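PDB 2J4D: cryptochrome DASH, chloroplastic/mitochondrial from Arabidopsis thaliana, which repairs cyclobutane pyrimidine dimers in single-stranded DNA, binds DNA without sequence specificity, carries FAD and a folate light antenna, and may act as a photoreceptor. Local coordinates for residues K39-L44 with F134-V139; S65-P70 with L217-S222; Q358-F363 with W409-E414; R403-D408 with T490-K495. All coordinates share one frame; numbering follows the deposited sequence.

Contact 1: K39-L44 with F134-V139; sequences KGVTIL and FGARTV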
loop_
_atom_site.group_PDB
_atom_site.type_symbol
_atom_site.label_atom_id
_atom_site.label_comp_id
_atom_site.label_asym_id
_atom_site.label_seq_id
_atom_site.Cartn_x
_atom_site.Cartn_y
_atom_site.Cartn_z
ATOM N N LYS A 39 -10.083 32.053 11.781
ATOM C CA LYS A 39 -10.011 30.689 12.303
ATOM C C LYS A 39 -8.631 30.226 12.774
ATOM O O LYS A 39 -8.491 29.137 13.338
ATOM C CB LYS A 39 -10.612 29.710 11.291
ATOM C CG LYS A 39 -12.125 29.873 11.192
ATOM C CD LYS A 39 -12.795 28.813 10.348
ATOM C CE LYS A 39 -14.302 29.007 10.374
ATOM N NZ LYS A 39 -15.014 28.006 9.542
ATOM N N GLY A 40 -7.617 31.054 12.554
ATOM C CA GLY A 40 -6.279 30.725 13.014
ATOM C C GLY A 40 -5.487 29.671 12.262
ATOM O O GLY A 40 -5.893 29.173 11.207
ATOM N N VAL A 41 -4.346 29.323 12.838
ATOM C CA VAL A 41 -3.439 28.351 12.254
ATOM C C VAL A 41 -3.758 26.897 12.586
ATOM O O VAL A 41 -4.185 26.575 13.695
ATOM C CB VAL A 41 -1.990 28.632 12.707
ATOM C CG1 VAL A 41 -1.049 27.560 12.164
ATOM C CG2 VAL A 41 -1.559 30.011 12.233
ATOM N N THR A 42 -3.546 26.024 11.606
ATOM C CA THR A 42 -3.743 24.595 11.804
ATOM C C THR A 42 -2.552 23.882 11.174
ATOM O O THR A 42 -1.940 24.376 10.223
ATOM C CB THR A 42 -5.037 24.064 11.138
ATOM O OG1 THR A 42 -5.228 22.690 11.504
ATOM C CG2 THR A 42 -4.939 24.146 9.620
ATOM N N ILE A 43 -2.212 22.728 11.723
ATOM C CA ILE A 43 -1.121 21.936 11.191
ATOM C C ILE A 43 -1.751 20.690 10.584
ATOM O O ILE A 43 -2.619 20.078 11.205
ATOM C CB ILE A 43 -0.142 21.512 12.313
ATOM C CG1 ILE A 43 0.654 22.732 12.789
ATOM C CG2 ILE A 43 0.779 20.378 11.813
ATOM C CD1 ILE A 43 1.454 22.507 14.072
ATOM N N LEU A 44 -1.342 20.341 9.367
ATOM C CA LEU A 44 -1.836 19.136 8.708
ATOM C C LEU A 44 -0.680 18.136 8.731
ATOM O O LEU A 44 0.353 18.340 8.088
ATOM C CB LEU A 44 -2.244 19.417 7.256
ATOM C CG LEU A 44 -2.722 18.203 6.442
ATOM C CD1 LEU A 44 -3.897 17.517 7.133
ATOM C CD2 LEU A 44 -3.127 18.674 5.041
ATOM N N PHE A 134 3.931 28.088 16.126
ATOM C CA PHE A 134 2.990 28.783 15.257
ATOM C C PHE A 134 1.609 29.020 15.853
ATOM O O PHE A 134 0.726 29.551 15.182
ATOM C CB PHE A 134 2.878 28.022 13.936
ATOM C CG PHE A 134 4.152 28.023 13.136
ATOM C CD1 PHE A 134 4.486 29.111 12.339
ATOM C CD2 PHE A 134 5.039 26.962 13.217
ATOM C CE1 PHE A 134 5.690 29.138 11.633
ATOM C CE2 PHE A 134 6.242 26.980 12.519
ATOM C CZ PHE A 134 6.566 28.072 11.725
ATOM N N GLY A 135 1.426 28.638 17.111
ATOM C CA GLY A 135 0.140 28.832 17.760
ATOM C C GLY A 135 -1.016 28.124 17.074
ATOM O O GLY A 135 -2.127 28.653 17.005
ATOM N N ALA A 136 -0.760 26.922 16.564
ATOM C CA ALA A 136 -1.790 26.140 15.889
ATOM C C ALA A 136 -2.873 25.721 16.877
ATOM O O ALA A 136 -2.579 25.318 17.991
ATOM C CB ALA A 136 -1.164 24.907 15.255
ATOM N N ARG A 137 -4.132 25.812 16.476
ATOM C CA ARG A 137 -5.216 25.416 17.368
ATOM C C ARG A 137 -5.433 23.912 17.281
ATOM O O ARG A 137 -5.907 23.280 18.224
ATOM C CB ARG A 137 -6.517 26.108 16.964
ATOM C CG ARG A 137 -6.422 27.612 16.824
ATOM C CD ARG A 137 -7.793 28.207 16.536
ATOM N NE ARG A 137 -7.741 29.658 16.408
ATOM C CZ ARG A 137 -8.800 30.426 16.171
ATOM N NH1 ARG A 137 -10.002 29.878 16.036
ATOM N NH2 ARG A 137 -8.657 31.739 16.064
ATOM N N THR A 138 -5.070 23.340 16.141
ATOM C CA THR A 138 -5.286 21.921 15.918
ATOM C C THR A 138 -4.223 21.284 15.034
ATOM O O THR A 138 -3.485 21.968 14.325
ATOM C CB THR A 138 -6.615 21.708 15.192
ATOM O OG1 THR A 138 -6.606 22.493 13.993
ATOM C CG2 THR A 138 -7.788 22.145 16.040
ATOM N N VAL A 139 -4.147 19.960 15.110
ATOM C CA VAL A 139 -3.266 19.178 14.254
ATOM C C VAL A 139 -4.226 18.128 13.694
ATOM O O VAL A 139 -4.828 17.365 14.454
ATOM C CB VAL A 139 -2.144 18.458 15.022
ATOM C CG1 VAL A 139 -1.363 17.555 14.055
ATOM C CG2 VAL A 139 -1.204 19.472 15.665
HETATM O O HOH W 1 -4.160 30.162 15.563
#
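Ile43 lays its CG1-CD1 arm over the methyl group of Ala136, with Ile43 CD1 3.7 Å from Ala136 CB. Ile43 lies in the parallel sheet of the photolyase alpha/beta domain, a Rossmann-like fold of the HUP clan. Ala136 lies in the turn that leads into strand 138-142. Strand 41-46 is the central strand of the sheet, and strand 138-142 runs beside it in the same direction. Ile43 pairs with Val139, and their side chains lie side by side on one face, pointing the same way. Ile43 CB and Val139 CG2 are 4.1 Å apart.

Thr42 and Thr138 face the other side of the sheet. Their hydroxyls share a hydrogen bond, Thr42 OG1 to Thr138 OG1 at 2.9 Å, and either could be the donor. Thr42 OG1 stands opposite its own backbone N (chi1 -174°). Thr138 OG1 sits between backbone N and carbonyl carbon (chi1 55°). These two settings turn the hydroxyls toward each other within a buried layer.

Two backbone bonds join the segments. Ile43 N donates to Thr138 O at 3.0 Å, and Arg137 N donates to Val41 O at 2.9 Å. Helix 123-134 ends just before, in a Schellman motif with Gly135 at positive phi. A water extends the pairing there: it accepts from Val41 N and donates to Gly135 O.

The Arg137 side chain runs extended from CG to NE alongside 39-44 toward Lys39. Lys39 O sits over one face of the guanidinium group, offset toward the rim, 3.1 Å from Arg137 CZ.

Contact 2: S65-P70 with L217-S222; sequences SDTILP and LGPTPS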
loop_
_atom_site.group_PDB
_atom_site.type_symbol
_atom_site.label_atom_id
_atom_site.label_comp_id
_atom_site.label_asym_id
_atom_site.label_seq_id
_atom_site.Cartn_x
_atom_site.Cartn_y
_atom_site.Cartn_z
ATOM N N SER A 65 -9.621 26.704 9.422
ATOM C CA SER A 65 -8.485 27.577 9.699
ATOM C C SER A 65 -8.405 28.697 8.667
ATOM O O SER A 65 -9.187 28.728 7.716
ATOM C CB SER A 65 -7.188 26.780 9.614
ATOM O OG SER A 65 -6.924 26.434 8.260
ATOM N N ASP A 66 -7.469 29.618 8.867
ATOM C CA ASP A 66 -7.255 30.682 7.893
ATOM C C ASP A 66 -5.849 30.516 7.343
ATOM O O ASP A 66 -5.474 31.157 6.354
ATOM C CB ASP A 66 -7.437 32.087 8.499
ATOM C CG ASP A 66 -6.561 32.338 9.715
ATOM O OD1 ASP A 66 -5.363 31.981 9.703
ATOM O OD2 ASP A 66 -7.079 32.925 10.691
ATOM N N THR A 67 -5.088 29.615 7.963
ATOM C CA THR A 67 -3.707 29.343 7.562
ATOM C C THR A 67 -3.352 27.881 7.849
ATOM O O THR A 67 -3.671 27.361 8.915
ATOM C CB THR A 67 -2.737 30.252 8.338
ATOM O OG1 THR A 67 -3.159 31.613 8.198
ATOM C CG2 THR A 67 -1.327 30.126 7.795
ATOM N N ILE A 68 -2.687 27.220 6.907
ATOM C CA ILE A 68 -2.325 25.811 7.095
ATOM C C ILE A 68 -0.835 25.557 7.012
ATOM O O ILE A 68 -0.161 26.102 6.148
ATOM C CB ILE A 68 -2.961 24.901 6.014
ATOM C CG1 ILE A 68 -4.477 25.068 5.997
ATOM C CG2 ILE A 68 -2.568 23.439 6.275
ATOM C CD1 ILE A 68 -5.138 24.422 4.779
ATOM N N LEU A 69 -0.328 24.711 7.904
ATOM C CA LEU A 69 1.082 24.338 7.878
ATOM C C LEU A 69 1.160 22.822 7.660
ATOM O O LEU A 69 1.030 22.053 8.606
ATOM C CB LEU A 69 1.781 24.698 9.196
ATOM C CG LEU A 69 3.222 24.189 9.309
ATOM C CD1 LEU A 69 4.028 24.651 8.107
ATOM C CD2 LEU A 69 3.856 24.702 10.598
ATOM N N PRO A 70 1.341 22.380 6.405
ATOM C CA PRO A 70 1.435 20.946 6.081
ATOM C C PRO A 70 2.795 20.405 6.517
ATOM O O PRO A 70 3.832 21.006 6.235
ATOM C CB PRO A 70 1.278 20.913 4.558
ATOM C CG PRO A 70 0.561 22.211 4.240
ATOM C CD PRO A 70 1.227 23.186 5.178
ATOM N N LEU A 217 -5.490 26.820 -1.647
ATOM C CA LEU A 217 -5.507 26.357 -0.261
ATOM C C LEU A 217 -4.650 27.180 0.694
ATOM O O LEU A 217 -4.702 26.975 1.911
ATOM C CB LEU A 217 -5.037 24.903 -0.204
ATOM C CG LEU A 217 -5.890 23.851 -0.915
ATOM C CD1 LEU A 217 -5.131 22.526 -0.953
ATOM C CD2 LEU A 217 -7.215 23.692 -0.193
ATOM N N GLY A 218 -3.843 28.085 0.143
ATOM C CA GLY A 218 -2.977 28.910 0.967
ATOM C C GLY A 218 -3.723 29.912 1.831
ATOM O O GLY A 218 -4.952 29.996 1.781
ATOM N N PRO A 219 -3.000 30.717 2.617
ATOM C CA PRO A 219 -1.542 30.733 2.730
ATOM C C PRO A 219 -1.048 29.840 3.864
ATOM O O PRO A 219 -1.842 29.276 4.618
ATOM C CB PRO A 219 -1.257 32.198 3.024
ATOM C CG PRO A 219 -2.359 32.511 3.999
ATOM C CD PRO A 219 -3.588 31.827 3.393
ATOM N N THR A 220 0.270 29.733 3.975
ATOM C CA THR A 220 0.900 28.962 5.038
ATOM C C THR A 220 1.510 30.009 5.960
ATOM O O THR A 220 1.526 31.197 5.633
ATOM C CB THR A 220 2.064 28.122 4.517
ATOM O OG1 THR A 220 3.102 29.002 4.061
ATOM C CG2 THR A 220 1.618 27.226 3.366
ATOM N N PRO A 221 2.007 29.591 7.134
ATOM C CA PRO A 221 2.610 30.596 8.012
ATOM C C PRO A 221 3.943 30.941 7.362
ATOM O O PRO A 221 4.357 30.276 6.409
ATOM C CB PRO A 221 2.812 29.844 9.328
ATOM C CG PRO A 221 1.764 28.768 9.280
ATOM C CD PRO A 221 1.828 28.312 7.842
ATOM N N SER A 222 4.610 31.975 7.857
ATOM C CA SER A 222 5.904 32.335 7.307
ATOM C C SER A 222 6.898 31.309 7.849
ATOM O O SER A 222 7.064 31.168 9.059
ATOM C CB SER A 222 6.307 33.742 7.751
ATOM O OG SER A 222 7.559 34.092 7.186
#
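Pro219 O is approached by three groups of 65-70. Ile68 N donates to it at 3.2 Å, the one hydrogen bond between 65-70 and 217-222. This bond is fairly straight, 162° at the hydrogen, and the donor lies in the carbonyl plane. The same oxygen also receives the Thr67 CA-H group, and the Thr67 methyl presses on it, with Thr67 CG2 3.3 Å from Pro219 O.

Thr67 divides its two branches between different tasks. CG2 is anti to the backbone N (chi1 -52° for OG1), which carries the methyl to the loop. There it meets the peptide between Thr220 and Pro221, and Thr67 CG2 lies 3.6 Å from Pro221 CD. Thr67 OG1 instead donates to Asp66 OD1 at 2.7 Å, on the anti side of the carboxylate. The other carboxylate oxygen, Asp66 OD2, accepts from Gly40 N.

Ile68 O is buried here and has no conventional hydrogen-bond partner in the model. Its neighbours are carbon atoms: Thr220 CA is 3.2 Å from Ile68 O, in a CA-H...O contact, and the Pro221 ring adds its CD atom. Further along, Leu69 CB packs on Pro221 CD at 3.9 Å, and Phe134 of helix 123-134 touches both residues.

The peptide before Pro219 is cis, and the touching parts of the two segments run 85° apart. On its other edge the strand bonds through Pro70 to Leu117 of strand 117-120. The contact is the start of an inner strand of the parallel sheet in the photolyase alpha/beta domain, crossed by a proline-rich connecting loop.

Contact 3: Q358-F363 with W409-E414; sequences QDQKLF and WRMGAE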
loop_
_atom_site.group_PDB
_atom_site.type_symbol
_atom_site.label_atom_id
_atom_site.label_comp_id
_atom_site.label_asym_id
_atom_site.label_seq_id
_atom_site.Cartn_x
_atom_site.Cartn_y
_atom_site.Cartn_z
ATOM N N GLN A 358 12.198 -21.878 12.649
ATOM C CA GLN A 358 12.702 -20.557 12.294
ATOM C C GLN A 358 14.091 -20.774 11.698
ATOM O O GLN A 358 14.970 -19.915 11.787
ATOM C CB GLN A 358 12.771 -19.651 13.524
ATOM C CG GLN A 358 11.427 -19.477 14.220
ATOM C CD GLN A 358 11.450 -18.393 15.287
ATOM O OE1 GLN A 358 12.512 -18.033 15.810
ATOM N NE2 GLN A 358 10.272 -17.872 15.626
ATOM N N ASP A 359 14.263 -21.950 11.094
ATOM C CA ASP A 359 15.515 -22.358 10.457
ATOM C C ASP A 359 16.005 -21.246 9.538
ATOM O O ASP A 359 15.428 -21.008 8.473
ATOM C CB ASP A 359 15.289 -23.631 9.635
ATOM C CG ASP A 359 16.563 -24.144 8.983
ATOM O OD1 ASP A 359 17.367 -23.325 8.488
ATOM O OD2 ASP A 359 16.755 -25.377 8.950
ATOM N N GLN A 360 17.082 -20.584 9.945
ATOM C CA GLN A 360 17.639 -19.476 9.179
ATOM C C GLN A 360 18.069 -19.880 7.769
ATOM O O GLN A 360 17.869 -19.126 6.814
ATOM C CB GLN A 360 18.817 -18.864 9.941
ATOM C CG GLN A 360 19.244 -17.484 9.456
ATOM C CD GLN A 360 18.095 -16.479 9.433
ATOM O OE1 GLN A 360 17.219 -16.491 10.302
ATOM N NE2 GLN A 360 18.109 -15.590 8.441
ATOM N N LYS A 361 18.646 -21.071 7.636
ATOM C CA LYS A 361 19.096 -21.549 6.334
ATOM C C LYS A 361 17.915 -21.748 5.396
ATOM O O LYS A 361 17.957 -21.333 4.235
ATOM C CB LYS A 361 19.862 -22.866 6.472
ATOM C CG LYS A 361 21.318 -22.778 6.044
ATOM C CD LYS A 361 21.888 -24.158 5.731
ATOM C CE LYS A 361 21.121 -24.818 4.588
ATOM N NZ LYS A 361 22.002 -25.185 3.441
ATOM N N LEU A 362 16.868 -22.397 5.892
ATOM C CA LEU A 362 15.688 -22.617 5.073
ATOM C C LEU A 362 15.111 -21.277 4.665
ATOM O O LEU A 362 14.812 -21.052 3.494
ATOM C CB LEU A 362 14.625 -23.406 5.832
ATOM C CG LEU A 362 14.674 -24.924 5.674
ATOM C CD1 LEU A 362 13.424 -25.529 6.293
ATOM C CD2 LEU A 362 14.750 -25.285 4.199
ATOM N N PHE A 363 14.960 -20.383 5.634
ATOM C CA PHE A 363 14.417 -19.066 5.336
ATOM C C PHE A 363 15.237 -18.341 4.269
ATOM O O PHE A 363 14.684 -17.820 3.295
ATOM C CB PHE A 363 14.362 -18.199 6.598
ATOM C CG PHE A 363 13.965 -16.778 6.324
ATOM C CD1 PHE A 363 12.686 -16.478 5.866
ATOM C CD2 PHE A 363 14.894 -15.749 6.437
ATOM C CE1 PHE A 363 12.341 -15.168 5.514
ATOM C CE2 PHE A 363 14.562 -14.439 6.090
ATOM C CZ PHE A 363 13.284 -14.149 5.626
ATOM N N TRP A 409 5.351 -18.453 9.900
ATOM C CA TRP A 409 4.828 -17.560 8.863
ATOM C C TRP A 409 5.232 -16.091 8.975
ATOM O O TRP A 409 5.302 -15.377 7.970
ATOM C CB TRP A 409 3.294 -17.660 8.780
ATOM C CG TRP A 409 2.530 -17.104 9.965
ATOM C CD1 TRP A 409 2.110 -17.790 11.074
ATOM C CD2 TRP A 409 2.079 -15.751 10.140
ATOM N NE1 TRP A 409 1.423 -16.947 11.924
ATOM C CE2 TRP A 409 1.394 -15.692 11.376
ATOM C CE3 TRP A 409 2.191 -14.584 9.370
ATOM C CZ2 TRP A 409 0.819 -14.507 11.861
ATOM C CZ3 TRP A 409 1.619 -13.402 9.855
ATOM C CH2 TRP A 409 0.941 -13.377 11.090
ATOM N N ARG A 410 5.512 -15.635 10.187
ATOM C CA ARG A 410 5.888 -14.242 10.376
ATOM C C ARG A 410 7.246 -13.929 9.743
ATOM O O ARG A 410 7.563 -12.773 9.482
ATOM C CB ARG A 410 5.859 -13.910 11.873
ATOM C CG ARG A 410 4.462 -14.139 12.472
ATOM C CD ARG A 410 4.473 -14.135 13.977
ATOM N NE ARG A 410 5.363 -15.159 14.502
ATOM C CZ ARG A 410 5.833 -15.167 15.744
ATOM N NH1 ARG A 410 5.494 -14.203 16.590
ATOM N NH2 ARG A 410 6.654 -16.128 16.135
ATOM N N MET A 411 8.049 -14.956 9.483
ATOM C CA MET A 411 9.331 -14.708 8.848
ATOM C C MET A 411 9.018 -14.236 7.437
ATOM O O MET A 411 9.641 -13.303 6.929
ATOM C CB MET A 411 10.179 -15.981 8.801
ATOM C CG MET A 411 10.677 -16.419 10.152
ATOM S SD MET A 411 11.747 -17.853 10.024
ATOM C CE MET A 411 13.342 -17.059 9.956
ATOM N N GLY A 412 8.040 -14.883 6.812
ATOM C CA GLY A 412 7.648 -14.497 5.469
ATOM C C GLY A 412 6.937 -13.148 5.466
ATOM O O GLY A 412 7.159 -12.316 4.578
ATOM N N ALA A 413 6.092 -12.919 6.465
ATOM C CA ALA A 413 5.359 -11.657 6.559
ATOM C C ALA A 413 6.292 -10.465 6.775
ATOM O O ALA A 413 6.076 -9.393 6.192
ATOM C CB ALA A 413 4.315 -11.729 7.687
ATOM N N GLU A 414 7.328 -10.642 7.598
ATOM C CA GLU A 414 8.270 -9.555 7.858
ATOM C C GLU A 414 9.158 -9.276 6.657
ATOM O O GLU A 414 9.573 -8.128 6.435
ATOM C CB GLU A 414 9.121 -9.841 9.111
ATOM C CG GLU A 414 8.345 -9.571 10.414
ATOM C CD GLU A 414 9.201 -9.569 11.674
ATOM O OE1 GLU A 414 10.445 -9.592 11.582
ATOM O OE2 GLU A 414 8.607 -9.525 12.772
#
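Two helix starts of the FAD-binding domain of the photolyase family meet here, 360-367 and 409-419, and their backbones stay well apart, with Phe363 CA and Met411 CA 7.6 Å from each other. Met411 bridges the space. Its chain is extended as far as SD and bends at the end (chi3 94°), which brings the methyl against the root of the Phe363 side chain. Met411 CE is 3.7 Å from Phe363 CB and equally close to Phe363 CG. The sulfur lies 5.1 Å from the ring centroid, 39° off the ring normal, an oblique Met-aromatic contact. Met411 SD also meets Gln358 CA at 3.7 Å.

Asp359 is the N-cap of helix 360-367, its OD1 accepting from Leu362 N at 2.8 Å.

Gln358 and Arg410 come near each other, their amide and guanidinium planes 48° apart. Phe84 adds a cation-pi contact to Arg410.

The direct contact is therefore held by dispersion and sulfur packing. A polar tie between Gln358, just before one helix, and Arg410, in the other, runs through Asp408. This one carboxylate takes a hydrogen bond from Gln358 NE2 and a salt bridge from Arg410 NH2. Its charge probably offsets that of Arg410 and keeps the two side chains side by side.

Contact 4: R403-D408 with T490-K495; sequences RDMGLD and TVVPLK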
loop_
_atom_site.group_PDB
_atom_site.type_symbol
_atom_site.label_atom_id
_atom_site.label_comp_id
_atom_site.label_asym_id
_atom_site.label_seq_id
_atom_site.Cartn_x
_atom_site.Cartn_y
_atom_site.Cartn_z
ATOM N N ARG A 403 3.716 -24.266 4.396
ATOM C CA ARG A 403 3.419 -25.687 4.274
ATOM C C ARG A 403 4.519 -26.606 3.761
ATOM O O ARG A 403 4.684 -27.711 4.268
ATOM C CB ARG A 403 2.154 -25.852 3.430
ATOM C CG ARG A 403 0.978 -25.076 4.016
ATOM C CD ARG A 403 -0.357 -25.458 3.401
ATOM N NE ARG A 403 -1.460 -24.897 4.180
ATOM C CZ ARG A 403 -1.739 -23.599 4.239
ATOM N NH1 ARG A 403 -0.995 -22.743 3.556
ATOM N NH2 ARG A 403 -2.737 -23.156 4.993
ATOM N N ASP A 404 5.267 -26.163 2.762
ATOM C CA ASP A 404 6.337 -26.989 2.226
ATOM C C ASP A 404 7.606 -26.867 3.056
ATOM O O ASP A 404 8.289 -27.861 3.298
ATOM C CB ASP A 404 6.603 -26.615 0.773
ATOM C CG ASP A 404 5.435 -26.961 -0.128
ATOM O OD1 ASP A 404 5.124 -28.168 -0.255
ATOM O OD2 ASP A 404 4.821 -26.031 -0.695
ATOM N N MET A 405 7.911 -25.652 3.510
ATOM C CA MET A 405 9.106 -25.426 4.315
ATOM C C MET A 405 8.847 -25.535 5.812
ATOM O O MET A 405 9.781 -25.725 6.591
ATOM C CB MET A 405 9.711 -24.058 4.001
ATOM C CG MET A 405 10.162 -23.918 2.568
ATOM S SD MET A 405 11.003 -22.365 2.295
ATOM C CE MET A 405 12.675 -22.835 2.565
ATOM N N GLY A 406 7.583 -25.412 6.212
ATOM C CA GLY A 406 7.232 -25.505 7.620
ATOM C C GLY A 406 7.753 -24.372 8.493
ATOM O O GLY A 406 7.932 -24.541 9.702
ATOM N N LEU A 407 7.978 -23.204 7.901
ATOM C CA LEU A 407 8.501 -22.066 8.661
ATOM C C LEU A 407 7.470 -21.170 9.332
ATOM O O LEU A 407 6.327 -21.066 8.892
ATOM C CB LEU A 407 9.386 -21.195 7.763
ATOM C CG LEU A 407 10.663 -21.845 7.225
ATOM C CD1 LEU A 407 11.369 -20.889 6.277
ATOM C CD2 LEU A 407 11.572 -22.218 8.386
ATOM N N ASP A 408 7.909 -20.531 10.413
ATOM C CA ASP A 408 7.114 -19.572 11.182
ATOM C C ASP A 408 6.659 -18.566 10.118
ATOM O O ASP A 408 7.497 -17.901 9.508
ATOM C CB ASP A 408 8.041 -18.891 12.204
ATOM C CG ASP A 408 7.330 -17.887 13.084
ATOM O OD1 ASP A 408 6.530 -17.078 12.564
ATOM O OD2 ASP A 408 7.591 -17.898 14.309
ATOM N N THR A 490 17.021 -28.703 -4.879
ATOM C CA THR A 490 15.808 -28.253 -4.216
ATOM C C THR A 490 16.102 -28.320 -2.724
ATOM O O THR A 490 16.700 -29.292 -2.249
ATOM C CB THR A 490 14.626 -29.162 -4.550
ATOM O OG1 THR A 490 15.002 -30.525 -4.330
ATOM C CG2 THR A 490 14.208 -28.977 -5.998
ATOM N N VAL A 491 15.694 -27.289 -1.990
ATOM C CA VAL A 491 15.953 -27.224 -0.556
ATOM C C VAL A 491 15.053 -28.134 0.289
ATOM O O VAL A 491 15.438 -28.556 1.379
ATOM C CB VAL A 491 15.835 -25.770 -0.045
ATOM C CG1 VAL A 491 14.394 -25.296 -0.126
ATOM C CG2 VAL A 491 16.361 -25.671 1.374
ATOM N N VAL A 492 13.866 -28.436 -0.220
ATOM C CA VAL A 492 12.923 -29.318 0.470
ATOM C C VAL A 492 12.062 -30.014 -0.566
ATOM O O VAL A 492 11.909 -29.533 -1.688
ATOM C CB VAL A 492 11.909 -28.562 1.360
ATOM C CG1 VAL A 492 12.539 -28.152 2.664
ATOM C CG2 VAL A 492 11.363 -27.356 0.592
ATOM N N PRO A 493 11.495 -31.163 -0.204
ATOM C CA PRO A 493 10.618 -31.924 -1.088
ATOM C C PRO A 493 9.292 -31.177 -1.015
ATOM O O PRO A 493 9.071 -30.408 -0.077
ATOM C CB PRO A 493 10.566 -33.296 -0.405
ATOM C CG PRO A 493 10.725 -32.934 1.061
ATOM C CD PRO A 493 11.874 -31.967 0.971
ATOM N N LEU A 494 8.424 -31.349 -1.999
ATOM C CA LEU A 494 7.148 -30.667 -1.930
ATOM C C LEU A 494 6.318 -31.555 -1.020
ATOM O O LEU A 494 6.395 -32.784 -1.107
ATOM C CB LEU A 494 6.515 -30.551 -3.314
ATOM C CG LEU A 494 7.256 -29.564 -4.217
ATOM C CD1 LEU A 494 6.714 -29.683 -5.632
ATOM C CD2 LEU A 494 7.112 -28.136 -3.685
ATOM N N LYS A 495 5.573 -30.928 -0.121
ATOM C CA LYS A 495 4.733 -31.638 0.815
ATOM C C LYS A 495 3.684 -32.516 0.140
ATOM O O LYS A 495 3.315 -33.536 0.703
ATOM C CB LYS A 495 4.066 -30.637 1.741
ATOM C CG LYS A 495 3.345 -31.271 2.889
ATOM C CD LYS A 495 2.422 -30.272 3.521
ATOM C CE LYS A 495 1.198 -30.987 4.021
ATOM N NZ LYS A 495 0.847 -30.604 5.403
HETATM O O HOH W 2 8.360 -30.450 2.374
#
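Asp404 and Lys495 make the tight part of this contact, where the weakly bonded end of helix 391-404 in the FAD-binding domain meets a loop near the C-terminal end of the model. Lys495 N donates to Asp404 OD1 at 2.8 Å, with 162° at the hydrogen and nearly along the C-O axis. Asp404 CG lies beside its own backbone N (chi1 -67°), a setting that brings the carboxylate to the loop. Lys495 CB presses on the same oxygen, 3.3 Å from Asp404 OD1. Tyr447 OH is a second hydrogen-bond partner of OD1.

A water donates to both Asp404 O and Pro493 O, joining the two backbones.

The apolar part is looser. Met405 crosses Val491 and Val492 at about right angles, with Met405 CE 4.0 Å from Val491 CG1 and Met405 CG 4.1 Å from Val492 CG2. Phe400 and Leu362 pack around this group.

On the solvent side the aliphatic part of Lys495 lies along the helix end, with Lys495 CD 3.5 Å from Arg403 O. Arg403 leads its guanidinium away to Gly435 O.

The OD1 atom of the buried Asp404 thus receives two hydrogen bonds, which would probably stabilise its negative charge and fix the loop by its backbone.

Contacts 1 and 2 share the parallel sheet of the alpha/beta domain. Their centres are 9 Å apart, and strands 41-46 and 67-74 join them directly, with Thr42 O 2.8 Å from Leu69 N. Contacts 3 and 4 form a second pair, 11 Å between centres, within the FAD-binding domain. The turn between helices 391-404 and 409-419 links them, and Leu362 packs on Met405 and Val491. The two pairs lie far apart, with centres 46 to 56 Å from each other. Contact 3 comes near the bound folate, with the Arg410 side chain about 7 Å from it. FAD is about 12 Å from the Arg410 side chain and about 10 Å from the Arg403 side chain of contact 4.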